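Local coordinates for protein peptidoglycan-N-acetylmuramic acid deacetylase PdaC (Bacillus subtilis subsp. subtilis str. 168, PDB 6H8N) that removes the N-acetyl group from N-acetylmuramic acid residues of peptidoglycan, protecting the cell wall against lysozyme, and also deacetylates chitin oligomers, at residues E64-T76 with L84-K96. The protein carries 1 engineered substitution. Numbering follows the deposited sequence.
With ZN (zinc ion), chain C.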
loop_
_atom_site.group_PDB
_atom_site.type_symbol
_atom_site.label_atom_id
_atom_site.label_comp_id
_atom_site.label_asym_id
_atom_site.label_seq_id
_atom_site.Cartn_x
_atom_site.Cartn_y
_atom_site.Cartn_z
ATOM N N GLU A 64 4.682 -5.900 -1.397
ATOM C CA GLU A 64 3.429 -6.321 -1.993
ATOM C C GLU A 64 2.971 -5.244 -2.968
ATOM O O GLU A 64 3.219 -4.050 -2.753
ATOM C CB GLU A 64 2.371 -6.565 -0.910
ATOM C CG GLU A 64 1.057 -7.104 -1.453
ATOM C CD GLU A 64 0.129 -7.631 -0.387
ATOM O OE1 GLU A 64 0.223 -7.242 0.778
ATOM O OE2 GLU A 64 -0.750 -8.465 -0.742
ATOM N N VAL A 65 2.317 -5.667 -4.047
ATOM C CA VAL A 65 1.809 -4.766 -5.073
ATOM C C VAL A 65 0.305 -4.927 -5.170
ATOM O O VAL A 65 -0.205 -6.044 -5.330
ATOM C CB VAL A 65 2.477 -5.023 -6.429
ATOM C CG1 VAL A 65 1.831 -4.174 -7.531
ATOM C CG2 VAL A 65 3.951 -4.733 -6.323
ATOM N N GLY A 66 -0.400 -3.796 -5.116
ATOM C CA GLY A 66 -1.832 -3.751 -5.295
ATOM C C GLY A 66 -2.202 -2.902 -6.499
ATOM O O GLY A 66 -1.383 -2.175 -7.049
ATOM N N ASN A 67 -3.457 -3.016 -6.905
ATOM C CA ASN A 67 -3.976 -2.367 -8.101
ATOM C C ASN A 67 -4.650 -1.045 -7.737
ATOM O O ASN A 67 -5.540 -1.026 -6.887
ATOM C CB ASN A 67 -4.984 -3.349 -8.714
ATOM C CG ASN A 67 -5.568 -2.906 -10.039
ATOM O OD1 ASN A 67 -5.963 -1.752 -10.238
ATOM N ND2 ASN A 67 -5.701 -3.862 -10.946
ATOM N N HIS A 68 -4.238 0.050 -8.384
ATOM C CA HIS A 68 -4.782 1.379 -8.087
ATOM C C HIS A 68 -5.449 2.010 -9.302
ATOM O O HIS A 68 -5.573 3.232 -9.374
ATOM C CB HIS A 68 -3.678 2.271 -7.532
ATOM C CG HIS A 68 -4.146 3.518 -6.839
ATOM N ND1 HIS A 68 -5.183 3.560 -5.934
ATOM C CD2 HIS A 68 -3.641 4.771 -6.890
ATOM C CE1 HIS A 68 -5.316 4.802 -5.478
ATOM N NE2 HIS A 68 -4.378 5.551 -6.025
ATOM N N SER A 69 -5.912 1.174 -10.245
ATOM C CA SER A 69 -6.525 1.590 -11.512
ATOM C C SER A 69 -5.479 1.940 -12.553
ATOM O O SER A 69 -4.276 1.954 -12.274
ATOM C CB SER A 69 -7.518 2.752 -11.353
ATOM O OG SER A 69 -6.899 4.026 -11.433
ATOM N N TRP A 70 -5.934 2.167 -13.793
ATOM C CA TRP A 70 -5.024 2.482 -14.888
ATOM C C TRP A 70 -4.609 3.951 -14.877
ATOM O O TRP A 70 -3.421 4.271 -14.941
ATOM C CB TRP A 70 -5.663 2.115 -16.239
ATOM C CG TRP A 70 -4.701 2.364 -17.359
ATOM C CD1 TRP A 70 -4.578 3.505 -18.112
ATOM C CD2 TRP A 70 -3.704 1.462 -17.846
ATOM N NE1 TRP A 70 -3.561 3.364 -19.027
ATOM C CE2 TRP A 70 -3.005 2.123 -18.884
ATOM C CE3 TRP A 70 -3.336 0.163 -17.509
ATOM C CZ2 TRP A 70 -1.961 1.525 -19.578
ATOM C CZ3 TRP A 70 -2.304 -0.426 -18.193
ATOM C CH2 TRP A 70 -1.624 0.254 -19.222
ATOM N N SER A 71 -5.593 4.862 -14.809
ATOM C CA SER A 71 -5.344 6.293 -14.984
ATOM C C SER A 71 -5.997 7.147 -13.897
ATOM O O SER A 71 -6.112 8.368 -14.066
ATOM C CB SER A 71 -5.808 6.748 -16.374
ATOM O OG SER A 71 -7.175 6.460 -16.536
ATOM N N HIS A 72 -6.403 6.549 -12.786
ATOM C CA HIS A 72 -6.824 7.275 -11.575
ATOM C C HIS A 72 -8.159 8.010 -11.704
ATOM O O HIS A 72 -8.329 9.038 -11.044
ATOM C CB HIS A 72 -5.750 8.283 -11.115
ATOM C CG HIS A 72 -5.645 8.422 -9.623
ATOM N ND1 HIS A 72 -6.487 9.220 -8.883
ATOM C CD2 HIS A 72 -4.789 7.859 -8.738
ATOM C CE1 HIS A 72 -6.174 9.121 -7.605
ATOM N NE2 HIS A 72 -5.139 8.308 -7.488
ATOM N N PRO A 73 -9.142 7.527 -12.463
ATOM C CA PRO A 73 -10.468 8.135 -12.381
ATOM C C PRO A 73 -11.137 7.752 -11.073
ATOM O O PRO A 73 -10.818 6.739 -10.449
ATOM C CB PRO A 73 -11.213 7.500 -13.558
ATOM C CG PRO A 73 -10.640 6.116 -13.620
ATOM C CD PRO A 73 -9.172 6.285 -13.265
ATOM N N LEU A 74 -12.117 8.554 -10.666
ATOM C CA LEU A 74 -13.057 8.114 -9.652
ATOM C C LEU A 74 -13.940 7.038 -10.273
ATOM O O LEU A 74 -14.707 7.317 -11.208
ATOM C CB LEU A 74 -13.884 9.302 -9.157
ATOM C CG LEU A 74 -14.968 8.991 -8.131
ATOM C CD1 LEU A 74 -14.408 8.273 -6.889
ATOM C CD2 LEU A 74 -15.656 10.301 -7.714
ATOM N N LEU A 75 -13.827 5.803 -9.777
ATOM C CA LEU A 75 -14.430 4.671 -10.478
ATOM C C LEU A 75 -15.950 4.730 -10.450
ATOM O O LEU A 75 -16.608 4.174 -11.340
ATOM C CB LEU A 75 -13.945 3.351 -9.883
ATOM C CG LEU A 75 -12.457 3.043 -10.093
ATOM C CD1 LEU A 75 -12.075 1.817 -9.280
ATOM C CD2 LEU A 75 -12.126 2.862 -11.550
ATOM N N THR A 76 -16.521 5.385 -9.442
ATOM C CA THR A 76 -17.965 5.542 -9.341
ATOM C C THR A 76 -18.511 6.564 -10.333
ATOM O O THR A 76 -19.737 6.649 -10.476
ATOM C CB THR A 76 -18.328 5.939 -7.910
ATOM O OG1 THR A 76 -17.596 7.109 -7.549
ATOM C CG2 THR A 76 -17.995 4.814 -6.938
ATOM N N LEU A 84 -14.356 -1.673 -14.537
ATOM C CA LEU A 84 -13.698 -2.974 -14.576
ATOM C C LEU A 84 -12.546 -2.976 -15.564
ATOM O O LEU A 84 -11.523 -3.625 -15.318
ATOM C CB LEU A 84 -14.719 -4.076 -14.892
ATOM C CG LEU A 84 -15.764 -4.293 -13.803
ATOM C CD1 LEU A 84 -16.794 -5.339 -14.253
ATOM C CD2 LEU A 84 -15.135 -4.697 -12.468
ATOM N N LYS A 85 -12.662 -2.247 -16.670
ATOM C CA LYS A 85 -11.558 -2.155 -17.612
ATOM C C LYS A 85 -10.349 -1.456 -16.989
ATOM O O LYS A 85 -9.203 -1.841 -17.254
ATOM C CB LYS A 85 -12.008 -1.452 -18.883
ATOM C CG LYS A 85 -10.987 -1.463 -19.979
ATOM C CD LYS A 85 -11.598 -0.950 -21.269
ATOM C CE LYS A 85 -10.687 -1.219 -22.450
ATOM N NZ LYS A 85 -9.340 -0.631 -22.263
ATOM N N GLN A 86 -10.577 -0.405 -16.192
ATOM C CA GLN A 86 -9.475 0.242 -15.480
ATOM C C GLN A 86 -8.731 -0.771 -14.614
ATOM O O GLN A 86 -7.492 -0.818 -14.610
ATOM C CB GLN A 86 -10.025 1.365 -14.602
ATOM C CG GLN A 86 -10.380 2.645 -15.337
ATOM C CD GLN A 86 -9.197 3.551 -15.529
ATOM O OE1 GLN A 86 -8.244 3.552 -14.740
ATOM N NE2 GLN A 86 -9.238 4.355 -16.573
ATOM N N ILE A 87 -9.479 -1.584 -13.885
ATOM C CA ILE A 87 -8.874 -2.568 -12.995
ATOM C C ILE A 87 -8.204 -3.676 -13.793
ATOM O O ILE A 87 -7.044 -4.023 -13.545
ATOM C CB ILE A 87 -9.922 -3.114 -12.010
ATOM C CG1 ILE A 87 -10.502 -1.986 -11.149
ATOM C CG2 ILE A 87 -9.334 -4.218 -11.126
ATOM C CD1 ILE A 87 -9.511 -1.085 -10.470
ATOM N N ASN A 88 -8.912 -4.230 -14.786
ATOM C CA ASN A 88 -8.377 -5.365 -15.529
ATOM C C ASN A 88 -7.188 -4.965 -16.392
ATOM O O ASN A 88 -6.227 -5.738 -16.517
ATOM C CB ASN A 88 -9.479 -6.037 -16.351
ATOM C CG ASN A 88 -10.444 -6.781 -15.493
ATOM O OD1 ASN A 88 -10.074 -7.320 -14.445
ATOM N ND2 ASN A 88 -11.696 -6.832 -15.921
ATOM N N ASP A 89 -7.201 -3.765 -16.973
ATOM C CA ASP A 89 -6.038 -3.336 -17.743
ATOM C C ASP A 89 -4.805 -3.257 -16.853
ATOM O O ASP A 89 -3.684 -3.508 -17.313
ATOM C CB ASP A 89 -6.262 -1.967 -18.388
ATOM C CG ASP A 89 -7.194 -2.007 -19.583
ATOM O OD1 ASP A 89 -7.498 -3.107 -20.081
ATOM O OD2 ASP A 89 -7.602 -0.901 -20.015
ATOM N N THR A 90 -4.998 -2.874 -15.586
ATOM C CA THR A 90 -3.886 -2.763 -14.655
ATOM C C THR A 90 -3.407 -4.135 -14.213
ATOM O O THR A 90 -2.198 -4.374 -14.164
ATOM C CB THR A 90 -4.298 -1.866 -13.498
ATOM O OG1 THR A 90 -4.609 -0.576 -14.043
ATOM C CG2 THR A 90 -3.178 -1.724 -12.477
ATOM N N GLN A 91 -4.331 -5.074 -13.961
ATOM C CA GLN A 91 -3.923 -6.465 -13.737
ATOM C C GLN A 91 -3.108 -6.963 -14.919
ATOM O O GLN A 91 -2.059 -7.599 -14.749
ATOM C CB GLN A 91 -5.136 -7.382 -13.547
ATOM C CG GLN A 91 -5.985 -7.126 -12.336
ATOM C CD GLN A 91 -5.287 -7.376 -11.034
ATOM O OE1 GLN A 91 -4.684 -6.473 -10.450
ATOM N NE2 GLN A 91 -5.357 -8.605 -10.549
ATOM N N ASP A 92 -3.560 -6.649 -16.134
ATOM C CA ASP A 92 -2.932 -7.197 -17.327
ATOM C C ASP A 92 -1.508 -6.690 -17.505
ATOM O O ASP A 92 -0.612 -7.473 -17.837
ATOM C CB ASP A 92 -3.774 -6.878 -18.573
ATOM C CG ASP A 92 -5.083 -7.640 -18.618
ATOM O OD1 ASP A 92 -5.260 -8.598 -17.841
ATOM O OD2 ASP A 92 -5.945 -7.274 -19.458
ATOM N N ILE A 93 -1.259 -5.392 -17.299
ATOM C CA ILE A 93 0.103 -4.896 -17.498
ATOM C C ILE A 93 1.035 -5.460 -16.430
ATOM O O ILE A 93 2.190 -5.811 -16.710
ATOM C CB ILE A 93 0.163 -3.356 -17.598
ATOM C CG1 ILE A 93 1.539 -2.874 -18.073
ATOM C CG2 ILE A 93 -0.147 -2.681 -16.255
ATOM C CD1 ILE A 93 1.890 -3.283 -19.500
ATOM N N ILE A 94 0.553 -5.560 -15.189
ATOM C CA ILE A 94 1.381 -6.128 -14.131
ATOM C C ILE A 94 1.728 -7.575 -14.462
ATOM O O ILE A 94 2.881 -7.999 -14.328
ATOM C CB ILE A 94 0.683 -5.983 -12.776
ATOM C CG1 ILE A 94 0.582 -4.504 -12.405
ATOM C CG2 ILE A 94 1.398 -6.802 -11.686
ATOM C CD1 ILE A 94 -0.352 -4.237 -11.245
ATOM N N GLU A 95 0.745 -8.345 -14.943
ATOM C CA GLU A 95 0.991 -9.737 -15.322
ATOM C C GLU A 95 1.983 -9.839 -16.476
ATOM O O GLU A 95 2.882 -10.692 -16.465
ATOM C CB GLU A 95 -0.344 -10.381 -15.695
ATOM C CG GLU A 95 -0.268 -11.672 -16.519
ATOM C CD GLU A 95 0.284 -12.850 -15.756
ATOM O OE1 GLU A 95 0.462 -13.913 -16.392
ATOM O OE2 GLU A 95 0.524 -12.740 -14.545
ATOM N N LYS A 96 1.843 -8.973 -17.477
ATOM C CA LYS A 96 2.700 -9.015 -18.661
ATOM C C LYS A 96 4.157 -8.736 -18.330
ATOM O O LYS A 96 5.058 -9.264 -18.993
ATOM C CB LYS A 96 2.191 -7.990 -19.674
ATOM C CG LYS A 96 2.868 -7.972 -21.016
ATOM C CD LYS A 96 2.048 -7.121 -21.987
ATOM C CE LYS A 96 2.751 -5.826 -22.335
ATOM N NZ LYS A 96 3.937 -6.077 -23.197
HETATM ZN ZN ZN C . -4.107 7.583 -5.917
#
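Side-chain amides of N67 and Q86 tie strand 64-67 and the metal-binding loop that follows it to helix 80-98, in the C-terminal polysaccharide deacetylase domain. The CG of N67 stands anti to the backbone N (chi1 -176°), which carries the amide onto the helix, where both N-H groups of ND2 are used within its own plane. N67 ND2 donates almost straight to Q91 OE1 (2.8 Å) and also to I87 O (2.9 Å), which accepts the helical bond from Q91 N as well. N67 OD1 turns back to S69 N in an Asx turn, so the amide is gripped at both ends. H68 and H72 lie on this loop and, together with D18, ligate the zinc ion: the His-x-x-x-His element of the NodB (carbohydrate esterase 4) deacetylases. Here both histidines point away from the helix, while the residues between them are held against it. The bent chain of Q86 reaches from the helix to the turn; Q86 OE1 takes W70 N at 2.9 Å and, in the carbonyl plane on a lone pair, S71 N at 3.0 Å. Q86 NE2 donates to S71 OG at 2.9 Å, and the ring of P73 closes over the same amide, P73 CD lying 3.2 Å from Q86 OE1. The six-membered ring of W70 meets the D89 backbone oxygen and I93 obliquely, W70 CZ3 3.7 Å from I93 CG2. On the apolar side of the contact, L75 CD1 meets I87 CD1, and V65 CG1 meets I94 CD1 at 4.3 Å; V65 and I94 also touch helix 52-60.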